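Local coordinates for protein transcriptional regulator, Crp/Fnr family (PDB 3DV8) that probably acts as a transcriptional regulator that couples a cyclic nucleotide-binding sensor domain to a helix-turn-helix domain for binding DNA, at residues V185-R188 and M189-F193; W104-A108 and E109-G113; T131-S134 and D135-L139; L157-T160 and S161-T165; I37-G40 and N41-C44. All coordinates share one frame; numbering follows the deposited sequence.

In the fold
The five contacts trace the chain from the putative sensor domain to the probable DNA-binding end. Contacts 5 and 2 both lie in the cyclic nucleotide-binding domain, their centres about 15 Å apart, and they touch where Ala108 CB packs 4.0 Å from Cys44 O. Contact 3 follows on helix 119-145, which meets the second subunit; its centre is about 24 Å from that of contact 2 and about 21 Å from that of contact 5. Contact 4 ends the next helix, 148-163, coming within about 5 Å of contact 3 at the nearest atoms. Contact 1, on helix 183-195, is the far pole: its centre lies about 44 Å from that of contact 2. None includes a bound ligand.

Contact 1 (V185-R188 and M189-F193); sequences VITR and MLRYF
Thr187 and Arg191 run side by side, one turn apart, on helix 183-195, the second helix of the helix-turn-helix and so probably the one that reads DNA in this family. Arg191 runs outward along Thr187 O: CB lies 3.5 Å from that oxygen, CG comes to 3.3 Å from it, and CD is still 3.6 Å away. The chain is extended from CG to NE, and this carries the guanidinium over the Thr187 methyl, with CG2 3.6 Å from the plane and under its centre. Thr187 can offer that methyl because chi1 of -53° sets CG2 anti to the backbone N and OG1 beside it; OG1 is held by His172 ND1 and Arg183 O. On the buried side Ile186 CG2 meets Leu190 CD1 at 3.7 Å, both residues packing on Ile175 of helix 172-179. An alanine at Leu190 would remove CG and both methyls, and is likely to leave Ile186 CG2 without its neighbour and open a gap toward His172, Ile175 and Leu201. Beneath the side chains the backbone repeats i to i+4 bonds, among them Leu190 N to Ile186 O at 2.8 Å.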
loop_
_atom_site.group_PDB
_atom_site.type_symbol
_atom_site.label_atom_id
_atom_site.label_comp_id
_atom_site.label_asym_id
_atom_site.label_seq_id
_atom_site.Cartn_x
_atom_site.Cartn_y
_atom_site.Cartn_z
ATOM N N VAL A 185 -18.622 -13.535 -12.182
ATOM C CA VAL A 185 -17.272 -13.958 -12.618
ATOM C C VAL A 185 -16.722 -15.056 -11.688
ATOM O O VAL A 185 -16.084 -15.998 -12.159
ATOM C CB VAL A 185 -16.260 -12.767 -12.703
ATOM C CG1 VAL A 185 -14.916 -13.237 -13.212
ATOM C CG2 VAL A 185 -16.773 -11.678 -13.620
ATOM N N ILE A 186 -16.966 -14.921 -10.379
ATOM C CA ILE A 186 -16.547 -15.916 -9.384
ATOM C C ILE A 186 -17.308 -17.228 -9.628
ATOM O O ILE A 186 -16.687 -18.286 -9.677
ATOM C CB ILE A 186 -16.750 -15.429 -7.899
ATOM C CG1 ILE A 186 -15.903 -14.188 -7.583
ATOM C CG2 ILE A 186 -16.407 -16.538 -6.897
ATOM C CD1 ILE A 186 -14.397 -14.368 -7.695
ATOM N N THR A 187 -18.631 -17.153 -9.798
ATOM C CA THR A 187 -19.460 -18.346 -10.092
ATOM C C THR A 187 -18.974 -19.086 -11.345
ATOM O O THR A 187 -18.879 -20.311 -11.332
ATOM C CB THR A 187 -20.940 -17.991 -10.279
ATOM O OG1 THR A 187 -21.378 -17.249 -9.145
ATOM C CG2 THR A 187 -21.798 -19.249 -10.424
ATOM N N ARG A 188 -18.651 -18.323 -12.396
ATOM C CA ARG A 188 -18.130 -18.858 -13.673
ATOM C C ARG A 188 -16.816 -19.618 -13.418
ATOM O O ARG A 188 -16.618 -20.729 -13.940
ATOM C CB ARG A 188 -17.812 -17.725 -14.670
ATOM C CG ARG A 188 -18.186 -17.991 -16.133
ATOM C CD ARG A 188 -19.477 -17.241 -16.520
ATOM N NE ARG A 188 -19.256 -15.783 -16.497
ATOM C CZ ARG A 188 -20.184 -14.833 -16.671
ATOM N NH1 ARG A 188 -21.473 -15.138 -16.878
ATOM N NH2 ARG A 188 -19.822 -13.539 -16.607
HETATM N N MSE A 189 -15.948 -18.996 -12.605
HETATM C CA MSE A 189 -14.634 -19.531 -12.231
HETATM C C MSE A 189 -14.721 -20.795 -11.388
HETATM O O MSE A 189 -13.925 -21.718 -11.598
HETATM C CB MSE A 189 -13.818 -18.487 -11.452
HETATM C CG MSE A 189 -12.347 -18.823 -11.276
HETATM SE SE MSE A 189 -11.415 -18.832 -12.986
HETATM C CE MSE A 189 -11.539 -16.918 -13.465
ATOM N N LEU A 190 -15.643 -20.809 -10.416
ATOM C CA LEU A 190 -15.852 -21.977 -9.555
ATOM C C LEU A 190 -16.400 -23.165 -10.365
ATOM O O LEU A 190 -16.016 -24.315 -10.120
ATOM C CB LEU A 190 -16.743 -21.635 -8.351
ATOM C CG LEU A 190 -16.163 -20.623 -7.345
ATOM C CD1 LEU A 190 -17.257 -20.107 -6.409
ATOM C CD2 LEU A 190 -14.956 -21.174 -6.543
ATOM N N ARG A 191 -17.269 -22.877 -11.337
ATOM C CA ARG A 191 -17.819 -23.909 -12.248
ATOM C C ARG A 191 -16.759 -24.489 -13.200
ATOM O O ARG A 191 -16.821 -25.673 -13.539
ATOM C CB ARG A 191 -19.039 -23.383 -12.993
ATOM C CG ARG A 191 -20.230 -23.222 -12.062
ATOM C CD ARG A 191 -21.355 -22.491 -12.739
ATOM N NE ARG A 191 -22.581 -22.505 -11.944
ATOM C CZ ARG A 191 -23.713 -21.877 -12.274
ATOM N NH1 ARG A 191 -23.816 -21.158 -13.405
ATOM N NH2 ARG A 191 -24.768 -21.965 -11.458
ATOM N N TYR A 192 -15.806 -23.651 -13.618
ATOM C CA TYR A 192 -14.625 -24.100 -14.388
ATOM C C TYR A 192 -13.753 -25.028 -13.513
ATOM O O TYR A 192 -13.254 -26.046 -13.995
ATOM C CB TYR A 192 -13.823 -22.896 -14.927
ATOM C CG TYR A 192 -12.419 -23.221 -15.387
ATOM C CD1 TYR A 192 -12.192 -24.005 -16.528
ATOM C CD2 TYR A 192 -11.306 -22.743 -14.682
ATOM C CE1 TYR A 192 -10.870 -24.315 -16.947
ATOM C CE2 TYR A 192 -9.992 -23.042 -15.090
ATOM C CZ TYR A 192 -9.786 -23.825 -16.216
ATOM O OH TYR A 192 -8.501 -24.103 -16.592
ATOM N N PHE A 193 -13.579 -24.648 -12.243
ATOM C CA PHE A 193 -12.853 -25.449 -11.234
ATOM C C PHE A 193 -13.553 -26.795 -10.992
ATOM O O PHE A 193 -12.876 -27.825 -10.874
ATOM C CB PHE A 193 -12.717 -24.672 -9.904
ATOM C CG PHE A 193 -11.592 -23.645 -9.869
ATOM C CD1 PHE A 193 -11.142 -22.970 -11.022
ATOM C CD2 PHE A 193 -11.039 -23.281 -8.629
ATOM C CE1 PHE A 193 -10.118 -22.013 -10.940
ATOM C CE2 PHE A 193 -10.017 -22.320 -8.538
ATOM C CZ PHE A 193 -9.559 -21.690 -9.693
#

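Contact 2 (W104-A108 and E109-G113); sequences WIIPA and EIYKG
The Tyr111 ring takes Ile106 CG2 at its edge, close to the ring plane, with CD1 the ring atom that meets the methyl at 4.1 Å; Tyr111 CB stands 4.0 Å from the same methyl. This is the junction where strand 101-107 in the beta roll of the cyclic nucleotide-binding domain gives way to helix 108-117, the strand and helix segments set at 62°. Tyr111 is brought back over the strand by its first torsion, which puts CG anti to the backbone N (chi1 -167°). Val121 and Tyr124 of helix 119-145 also touch the Tyr111 side chain, while the hydroxyl is hydrogen-bonded to Thr125 OG1. The second flat group is the Glu109 carboxylate: chi1 of 65° and a bend at chi2 fold it back toward the start of the helix, bringing OE1 3.6 Å from Pro107 CB. The pyrrolidine itself lies alongside Ile110, whose CD1 is 3.8 Å from both Pro107 CB and CG. Pro107 occupies the N-cap position, where it needs no backbone N-H and still offers its carbonyl to the first turn. Tyr111 N reaches Pro107 O at 3.0 Å, and one residue on Lys112 N meets Ala108 O at 2.8 Å.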
loop_
_atom_site.group_PDB
_atom_site.type_symbol
_atom_site.label_atom_id
_atom_site.label_comp_id
_atom_site.label_asym_id
_atom_site.label_seq_id
_atom_site.Cartn_x
_atom_site.Cartn_y
_atom_site.Cartn_z
ATOM N N TRP A 104 -9.321 -5.898 22.895
ATOM C CA TRP A 104 -8.984 -4.857 23.853
ATOM C C TRP A 104 -8.798 -3.629 22.968
ATOM O O TRP A 104 -8.248 -3.749 21.860
ATOM C CB TRP A 104 -7.676 -5.109 24.585
ATOM C CG TRP A 104 -7.731 -6.138 25.619
ATOM C CD1 TRP A 104 -8.397 -6.066 26.795
ATOM C CD2 TRP A 104 -7.035 -7.384 25.617
ATOM N NE1 TRP A 104 -8.187 -7.208 27.526
ATOM C CE2 TRP A 104 -7.350 -8.036 26.827
ATOM C CE3 TRP A 104 -6.178 -8.022 24.703
ATOM C CZ2 TRP A 104 -6.841 -9.305 27.155
ATOM C CZ3 TRP A 104 -5.670 -9.291 25.027
ATOM C CH2 TRP A 104 -6.006 -9.915 26.246
ATOM N N ILE A 105 -9.263 -2.474 23.443
ATOM C CA ILE A 105 -9.091 -1.206 22.738
ATOM C C ILE A 105 -8.257 -0.256 23.614
ATOM O O ILE A 105 -8.573 -0.058 24.785
ATOM C CB ILE A 105 -10.431 -0.527 22.387
ATOM C CG1 ILE A 105 -11.420 -1.524 21.754
ATOM C CG2 ILE A 105 -10.173 0.674 21.454
ATOM C CD1 ILE A 105 -12.730 -0.887 21.303
ATOM N N ILE A 106 -7.168 0.269 23.055
ATOM C CA ILE A 106 -6.359 1.299 23.698
ATOM C C ILE A 106 -6.900 2.571 23.039
ATOM O O ILE A 106 -6.730 2.718 21.830
ATOM C CB ILE A 106 -4.843 1.161 23.397
ATOM C CG1 ILE A 106 -4.307 -0.197 23.858
ATOM C CG2 ILE A 106 -4.058 2.302 24.073
ATOM C CD1 ILE A 106 -2.860 -0.426 23.469
ATOM N N PRO A 107 -7.593 3.464 23.792
ATOM C CA PRO A 107 -8.110 4.726 23.211
ATOM C C PRO A 107 -7.055 5.525 22.423
ATOM O O PRO A 107 -5.897 5.581 22.848
ATOM C CB PRO A 107 -8.588 5.507 24.443
ATOM C CG PRO A 107 -9.002 4.456 25.391
ATOM C CD PRO A 107 -7.978 3.356 25.214
ATOM N N ALA A 108 -7.470 6.099 21.287
ATOM C CA ALA A 108 -6.583 6.826 20.366
ATOM C C ALA A 108 -5.851 7.998 21.009
ATOM O O ALA A 108 -4.639 8.120 20.846
ATOM C CB ALA A 108 -7.347 7.290 19.140
ATOM N N GLU A 109 -6.580 8.841 21.746
ATOM C CA GLU A 109 -5.984 10.007 22.449
ATOM C C GLU A 109 -4.851 9.604 23.409
ATOM O O GLU A 109 -3.822 10.276 23.471
ATOM C CB GLU A 109 -7.038 10.896 23.168
ATOM C CG GLU A 109 -7.848 10.308 24.371
ATOM C CD GLU A 109 -9.086 9.479 23.981
ATOM O OE1 GLU A 109 -9.056 8.747 22.953
ATOM O OE2 GLU A 109 -10.096 9.557 24.727
ATOM N N ILE A 110 -5.059 8.488 24.111
ATOM C CA ILE A 110 -4.093 7.910 25.050
ATOM C C ILE A 110 -2.868 7.368 24.334
ATOM O O ILE A 110 -1.738 7.654 24.744
ATOM C CB ILE A 110 -4.749 6.794 25.899
ATOM C CG1 ILE A 110 -5.698 7.440 26.909
ATOM C CG2 ILE A 110 -3.711 5.945 26.634
ATOM C CD1 ILE A 110 -6.619 6.488 27.533
ATOM N N TYR A 111 -3.098 6.584 23.282
ATOM C CA TYR A 111 -2.004 5.996 22.497
ATOM C C TYR A 111 -1.176 7.097 21.796
ATOM O O TYR A 111 0.058 7.057 21.847
ATOM C CB TYR A 111 -2.523 4.937 21.510
ATOM C CG TYR A 111 -1.410 4.106 20.919
ATOM C CD1 TYR A 111 -0.927 2.965 21.573
ATOM C CD2 TYR A 111 -0.821 4.472 19.728
ATOM C CE1 TYR A 111 0.121 2.196 21.028
ATOM C CE2 TYR A 111 0.233 3.725 19.167
ATOM C CZ TYR A 111 0.699 2.586 19.822
ATOM O OH TYR A 111 1.725 1.851 19.274
ATOM N N LYS A 112 -1.875 8.074 21.197
ATOM C CA LYS A 112 -1.276 9.270 20.552
ATOM C C LYS A 112 -0.364 10.043 21.514
ATOM O O LYS A 112 0.733 10.441 21.127
ATOM C CB LYS A 112 -2.376 10.218 20.038
ATOM C CG LYS A 112 -1.898 11.366 19.151
ATOM C CD LYS A 112 -3.027 12.336 18.889
ATOM C CE LYS A 112 -2.588 13.432 17.948
ATOM N NZ LYS A 112 -3.567 14.556 17.960
ATOM N N GLY A 113 -0.841 10.246 22.748
ATOM C CA GLY A 113 -0.098 10.938 23.813
ATOM C C GLY A 113 1.217 10.263 24.178
ATOM O O GLY A 113 2.235 10.935 24.264
#

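Contact 3 (T131-S134 and D135-L139); sequences TRFS and DVMWL
Arg132 and Asp135 form a salt bridge along helix 119-145, the long helix through which the two subunits meet, as in the dimers of the Crp/Fnr family. Arg132 NH1 approaches Asp135 OD2 at 3.3 Å, a weak hydrogen bond made at the guanidinium edge, with the two planar groups only 12° apart. The other pair in the first shell faces the partner subunit: the Phe133 ring lies beside selenomethionine Met137, CD1 3.8 Å from CG, and SE sits 5.4 Å from the ring centroid at an oblique angle, a Met-aromatic contact. Met137 CG lies anti to its carbonyl carbon (chi1 -69°), which turns it back toward Phe133. One step out, Arg132 NH2 is hydrogen-bonded to Met77 O, and Tyr70 touches both members of the ion pair; the Met77 bond probably helps fix the guanidinium's rotation and offset the burial of Arg132. Around the apolar pair, Phe133 stacks on Phe133 of the second subunit and also meets Phe91 of that subunit, while Met137 packs on its Val136. Ser134 OG has one proton for both Ala130 O of its own helix and Ser88 O of the second subunit, and accepts from Gln90 N of that subunit. All of this rides on regular helical bonds, in which Val136 N lies 3.0 Å from Arg132 O.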
loop_
_atom_site.group_PDB
_atom_site.type_symbol
_atom_site.label_atom_id
_atom_site.label_comp_id
_atom_site.label_asym_id
_atom_site.label_seq_id
_atom_site.Cartn_x
_atom_site.Cartn_y
_atom_site.Cartn_z
ATOM N N THR A 131 4.444 -3.377 8.406
ATOM C CA THR A 131 3.826 -4.710 8.251
ATOM C C THR A 131 2.564 -4.647 7.380
ATOM O O THR A 131 2.416 -5.433 6.444
ATOM C CB THR A 131 3.421 -5.323 9.623
ATOM O OG1 THR A 131 4.558 -5.341 10.488
ATOM C CG2 THR A 131 2.886 -6.742 9.472
ATOM N N ARG A 132 1.688 -3.688 7.686
ATOM C CA ARG A 132 0.422 -3.492 6.957
ATOM C C ARG A 132 0.705 -2.939 5.540
ATOM O O ARG A 132 0.034 -3.335 4.583
ATOM C CB ARG A 132 -0.546 -2.594 7.750
ATOM C CG ARG A 132 -0.832 -3.064 9.214
ATOM C CD ARG A 132 -1.697 -4.306 9.364
ATOM N NE ARG A 132 -1.573 -4.901 10.716
ATOM C CZ ARG A 132 -0.868 -5.995 11.043
ATOM N NH1 ARG A 132 -0.207 -6.722 10.137
ATOM N NH2 ARG A 132 -0.832 -6.413 12.308
ATOM N N PHE A 133 1.706 -2.051 5.421
ATOM C CA PHE A 133 2.178 -1.519 4.122
ATOM C C PHE A 133 2.656 -2.722 3.298
ATOM O O PHE A 133 2.258 -2.866 2.143
ATOM C CB PHE A 133 3.355 -0.537 4.307
ATOM C CG PHE A 133 3.579 0.452 3.162
ATOM C CD1 PHE A 133 3.226 0.194 1.826
ATOM C CD2 PHE A 133 4.267 1.641 3.440
ATOM C CE1 PHE A 133 3.481 1.127 0.826
ATOM C CE2 PHE A 133 4.541 2.572 2.446
ATOM C CZ PHE A 133 4.152 2.319 1.133
ATOM N N SER A 134 3.481 -3.584 3.908
ATOM C CA SER A 134 3.972 -4.804 3.248
ATOM C C SER A 134 2.815 -5.737 2.831
ATOM O O SER A 134 2.856 -6.261 1.718
ATOM C CB SER A 134 4.985 -5.564 4.116
ATOM O OG SER A 134 6.090 -4.753 4.471
ATOM N N ASP A 135 1.794 -5.909 3.692
ATOM C CA ASP A 135 0.589 -6.723 3.368
ATOM C C ASP A 135 -0.095 -6.196 2.098
ATOM O O ASP A 135 -0.390 -6.955 1.168
ATOM C CB ASP A 135 -0.465 -6.710 4.502
ATOM C CG ASP A 135 -0.004 -7.401 5.783
ATOM O OD1 ASP A 135 0.899 -8.256 5.731
ATOM O OD2 ASP A 135 -0.578 -7.106 6.857
ATOM N N VAL A 136 -0.335 -4.886 2.079
ATOM C CA VAL A 136 -0.926 -4.205 0.926
ATOM C C VAL A 136 -0.030 -4.277 -0.333
ATOM O O VAL A 136 -0.544 -4.321 -1.449
ATOM C CB VAL A 136 -1.310 -2.746 1.291
ATOM C CG1 VAL A 136 -1.689 -1.965 0.074
ATOM C CG2 VAL A 136 -2.459 -2.744 2.317
HETATM N N MSE A 137 1.291 -4.295 -0.161
HETATM C CA MSE A 137 2.216 -4.457 -1.313
HETATM C C MSE A 137 2.201 -5.865 -1.906
HETATM O O MSE A 137 2.400 -6.006 -3.118
HETATM C CB MSE A 137 3.631 -4.010 -0.965
HETATM C CG MSE A 137 3.763 -2.509 -0.766
HETATM SE SE MSE A 137 3.758 -1.521 -2.424
HETATM C CE MSE A 137 2.002 -1.547 -2.749
ATOM N N TRP A 138 1.994 -6.888 -1.063
ATOM C CA TRP A 138 1.800 -8.260 -1.542
ATOM C C TRP A 138 0.498 -8.320 -2.360
ATOM O O TRP A 138 0.447 -9.020 -3.382
ATOM C CB TRP A 138 1.792 -9.292 -0.403
ATOM C CG TRP A 138 1.282 -10.649 -0.838
ATOM C CD1 TRP A 138 1.970 -11.612 -1.532
ATOM C CD2 TRP A 138 -0.045 -11.173 -0.631
ATOM N NE1 TRP A 138 1.155 -12.704 -1.764
ATOM C CE2 TRP A 138 -0.083 -12.463 -1.224
ATOM C CE3 TRP A 138 -1.206 -10.677 0.003
ATOM C CZ2 TRP A 138 -1.242 -13.272 -1.195
ATOM C CZ3 TRP A 138 -2.367 -11.476 0.027
ATOM C CH2 TRP A 138 -2.370 -12.763 -0.569
ATOM N N LEU A 139 -0.527 -7.579 -1.905
ATOM C CA LEU A 139 -1.799 -7.478 -2.610
ATOM C C LEU A 139 -1.644 -6.827 -3.993
ATOM O O LEU A 139 -2.221 -7.343 -4.946
ATOM C CB LEU A 139 -2.855 -6.751 -1.770
ATOM C CG LEU A 139 -4.287 -6.691 -2.326
ATOM C CD1 LEU A 139 -4.828 -8.056 -2.667
ATOM C CD2 LEU A 139 -5.182 -6.020 -1.339
#

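Contact 4 (L157-T160 and S161-T165); sequences LEET and SIEGT
Leu157 O takes two bonds from Ser161, OG at 3.0 Å and nearly in line with the carbonyl, and N at 3.3 Å from above the carbonyl plane; this lies in the last two turns of helix 148-163, which closes in a Schellman motif at Gly164. Ser161 can do this because OG stands anti to its carbonyl carbon (chi1 -65°), folded back along the helix. Glu158 comes next, extended beside Ile162, with OE2 3.8 Å from CD1. Glu159 bends at chi2 and crosses the same isoleucine obliquely, OE1 also 3.8 Å from CD1. Beyond it lies Glu163, its carboxylate turned 76° against that of Glu159. Glu159 OE1 and Glu163 OE2 are 3.9 Å apart and would probably repel, but a water donates to both Glu159 OE2 and Glu163 OE2, and Glu163 OE2 has a salt bridge to Lys99 NZ, which probably offsets the repulsion. Thr160 ends the segment: OG1 turns back to Leu156 O, and CG2 lies against Thr165 O. Its carbonyl closes the helix, accepting a weak bond from Gly164 N, whose positive phi of 64° suits glycine, and the outer bond from Thr165 N at 3.1 Å.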
loop_
_atom_site.group_PDB
_atom_site.type_symbol
_atom_site.label_atom_id
_atom_site.label_comp_id
_atom_site.label_asym_id
_atom_site.label_seq_id
_atom_site.Cartn_x
_atom_site.Cartn_y
_atom_site.Cartn_z
ATOM N N LEU A 157 -7.319 -21.990 -0.805
ATOM C CA LEU A 157 -6.268 -22.580 0.050
ATOM C C LEU A 157 -6.099 -21.815 1.387
ATOM O O LEU A 157 -5.813 -22.430 2.420
ATOM C CB LEU A 157 -4.932 -22.673 -0.707
ATOM C CG LEU A 157 -4.917 -23.663 -1.883
ATOM C CD1 LEU A 157 -3.762 -23.401 -2.814
ATOM C CD2 LEU A 157 -4.905 -25.113 -1.392
ATOM N N GLU A 158 -6.281 -20.492 1.373
ATOM C CA GLU A 158 -6.203 -19.704 2.607
ATOM C C GLU A 158 -7.379 -20.016 3.520
ATOM O O GLU A 158 -7.156 -20.317 4.696
ATOM C CB GLU A 158 -6.171 -18.193 2.348
ATOM C CG GLU A 158 -5.861 -17.344 3.619
ATOM C CD GLU A 158 -6.044 -15.839 3.422
ATOM O OE1 GLU A 158 -6.179 -15.360 2.277
ATOM O OE2 GLU A 158 -6.046 -15.125 4.440
ATOM N N GLU A 159 -8.609 -19.916 2.997
ATOM C CA GLU A 159 -9.820 -20.182 3.810
ATOM C C GLU A 159 -9.859 -21.575 4.423
ATOM O O GLU A 159 -10.245 -21.714 5.587
ATOM C CB GLU A 159 -11.139 -19.929 3.059
ATOM C CG GLU A 159 -11.664 -18.508 3.086
ATOM C CD GLU A 159 -12.269 -18.070 4.417
ATOM O OE1 GLU A 159 -11.544 -17.952 5.420
ATOM O OE2 GLU A 159 -13.475 -17.761 4.452
ATOM N N THR A 160 -9.465 -22.585 3.645
ATOM C CA THR A 160 -9.399 -23.955 4.151
ATOM C C THR A 160 -8.372 -24.089 5.294
ATOM O O THR A 160 -8.623 -24.837 6.244
ATOM C CB THR A 160 -9.178 -25.007 3.024
ATOM O OG1 THR A 160 -8.060 -24.631 2.221
ATOM C CG2 THR A 160 -10.410 -25.108 2.134
ATOM N N SER A 161 -7.257 -23.352 5.226
ATOM C CA SER A 161 -6.250 -23.346 6.318
ATOM C C SER A 161 -6.780 -22.678 7.583
ATOM O O SER A 161 -6.587 -23.205 8.681
ATOM C CB SER A 161 -4.947 -22.660 5.900
ATOM O OG SER A 161 -4.324 -23.400 4.873
ATOM N N ILE A 162 -7.445 -21.532 7.406
ATOM C CA ILE A 162 -8.045 -20.762 8.512
ATOM C C ILE A 162 -9.142 -21.559 9.223
ATOM O O ILE A 162 -9.152 -21.642 10.461
ATOM C CB ILE A 162 -8.646 -19.420 8.013
ATOM C CG1 ILE A 162 -7.536 -18.482 7.540
ATOM C CG2 ILE A 162 -9.432 -18.721 9.114
ATOM C CD1 ILE A 162 -8.062 -17.252 6.844
ATOM N N GLU A 163 -10.061 -22.119 8.430
ATOM C CA GLU A 163 -11.171 -22.923 8.948
ATOM C C GLU A 163 -10.756 -24.335 9.389
ATOM O O GLU A 163 -11.504 -24.981 10.135
ATOM C CB GLU A 163 -12.311 -23.027 7.914
ATOM C CG GLU A 163 -12.944 -21.711 7.454
ATOM C CD GLU A 163 -13.499 -20.836 8.567
ATOM O OE1 GLU A 163 -13.846 -21.333 9.648
ATOM O OE2 GLU A 163 -13.602 -19.619 8.344
ATOM N N GLY A 164 -9.590 -24.812 8.941
ATOM C CA GLY A 164 -9.118 -26.159 9.265
ATOM C C GLY A 164 -10.028 -27.227 8.684
ATOM O O GLY A 164 -10.297 -28.233 9.330
ATOM N N THR A 165 -10.499 -26.995 7.459
ATOM C CA THR A 165 -11.433 -27.891 6.784
ATOM C C THR A 165 -11.455 -27.603 5.276
ATOM O O THR A 165 -11.387 -26.449 4.869
ATOM C CB THR A 165 -12.863 -27.755 7.424
ATOM O OG1 THR A 165 -13.792 -28.631 6.776
ATOM C CG2 THR A 165 -13.381 -26.327 7.346
HETATM O O HOH W 1 -15.046 -19.530 5.645
#

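Contact 5 (I37-G40 and N41-C44); sequences IHNG and NMDC
His38 and Asp43 point opposite ways as they pass across a tight turn that leads out of strand 36-39, where Ile37 and His38 form a classic beta bulge against Ile95. This is the close-packed half. His38 CG is anti to the backbone N (chi1 -177°), which swings the ring over Gly40 N and sets Asp43 O at its edge; NE2 is 3.0 Å from that oxygen in a weak hydrogen bond, and CD2 lies 3.7 Å from Asp43 CB. Asp43 returns the grip weakly, OD2 standing 3.2 Å from Asn39 N. The solvent side is looser. Asn41 and selenomethionine Met42 are exposed, Met42 CG resting 3.3 Å from Asn39 O while SE turns outward, and Met42 N adds another weak bond to that carbonyl at 3.3 Å. A leucine in place of His38 would probably leave Asp43 O without its ring donor and free the turn to shift. Cys44 then joins Cys84 by a disulfide, a covalent hold beside these weak ones. On the ring's other nitrogen, ND1 makes a weak bond to Val93 O; a carbonyl oxygen facing each nitrogen might favour the doubly protonated imidazole, though both bonds are weak.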
loop_
_atom_site.group_PDB
_atom_site.type_symbol
_atom_site.label_atom_id
_atom_site.label_comp_id
_atom_site.label_asym_id
_atom_site.label_seq_id
_atom_site.Cartn_x
_atom_site.Cartn_y
_atom_site.Cartn_z
ATOM N N ILE A 37 -16.492 -2.587 13.014
ATOM C CA ILE A 37 -15.888 -1.951 14.205
ATOM C C ILE A 37 -15.232 -0.604 13.874
ATOM O O ILE A 37 -15.064 0.236 14.758
ATOM C CB ILE A 37 -14.930 -2.927 14.969
ATOM C CG1 ILE A 37 -13.643 -3.221 14.198
ATOM C CG2 ILE A 37 -15.675 -4.237 15.310
ATOM C CD1 ILE A 37 -12.903 -4.446 14.703
ATOM N N HIS A 38 -14.832 -0.426 12.613
ATOM C CA HIS A 38 -14.308 0.838 12.091
ATOM C C HIS A 38 -14.843 1.056 10.659
ATOM O O HIS A 38 -14.794 0.133 9.838
ATOM C CB HIS A 38 -12.794 0.839 12.105
ATOM C CG HIS A 38 -12.209 2.133 11.646
ATOM N ND1 HIS A 38 -11.620 2.284 10.412
ATOM C CD2 HIS A 38 -12.186 3.353 12.230
ATOM C CE1 HIS A 38 -11.226 3.534 10.273
ATOM N NE2 HIS A 38 -11.562 4.206 11.357
ATOM N N ASN A 39 -15.351 2.259 10.379
ATOM C CA ASN A 39 -15.953 2.595 9.083
ATOM C C ASN A 39 -15.426 3.934 8.584
ATOM O O ASN A 39 -16.124 4.943 8.624
ATOM C CB ASN A 39 -17.495 2.581 9.215
ATOM C CG ASN A 39 -18.228 2.724 7.873
ATOM O OD1 ASN A 39 -17.749 2.289 6.820
ATOM N ND2 ASN A 39 -19.417 3.309 7.923
ATOM N N GLY A 40 -14.171 3.917 8.137
ATOM C CA GLY A 40 -13.484 5.086 7.594
ATOM C C GLY A 40 -13.408 6.255 8.561
ATOM O O GLY A 40 -13.203 6.050 9.759
ATOM N N ASN A 41 -13.636 7.467 8.039
ATOM C CA ASN A 41 -13.614 8.716 8.826
ATOM C C ASN A 41 -14.744 8.872 9.851
ATOM O O ASN A 41 -14.686 9.783 10.674
ATOM C CB ASN A 41 -13.620 9.951 7.899
ATOM C CG ASN A 41 -12.387 10.041 7.008
ATOM O OD1 ASN A 41 -11.339 9.465 7.298
ATOM N ND2 ASN A 41 -12.509 10.789 5.920
HETATM N N MSE A 42 -15.767 8.014 9.793
HETATM C CA MSE A 42 -16.884 8.027 10.758
HETATM C C MSE A 42 -16.408 7.721 12.187
HETATM O O MSE A 42 -16.857 8.361 13.127
HETATM C CB MSE A 42 -17.974 6.995 10.390
HETATM C CG MSE A 42 -18.585 7.069 8.976
HETATM SE SE MSE A 42 -19.326 8.813 8.491
HETATM C CE MSE A 42 -17.665 9.835 7.974
ATOM N N ASP A 43 -15.487 6.761 12.320
ATOM C CA ASP A 43 -14.970 6.276 13.606
ATOM C C ASP A 43 -13.465 6.485 13.774
ATOM O O ASP A 43 -12.713 6.523 12.801
ATOM C CB ASP A 43 -15.220 4.765 13.698
ATOM C CG ASP A 43 -16.694 4.410 13.639
ATOM O OD1 ASP A 43 -17.448 4.837 14.548
ATOM O OD2 ASP A 43 -17.101 3.683 12.698
ATOM N N CYS A 44 -13.048 6.622 15.028
ATOM C CA CYS A 44 -11.630 6.654 15.400
ATOM C C CYS A 44 -11.524 6.187 16.855
ATOM O O CYS A 44 -11.129 6.933 17.757
ATOM C CB CYS A 44 -10.993 8.017 15.179
ATOM S SG CYS A 44 -9.210 7.862 15.372
#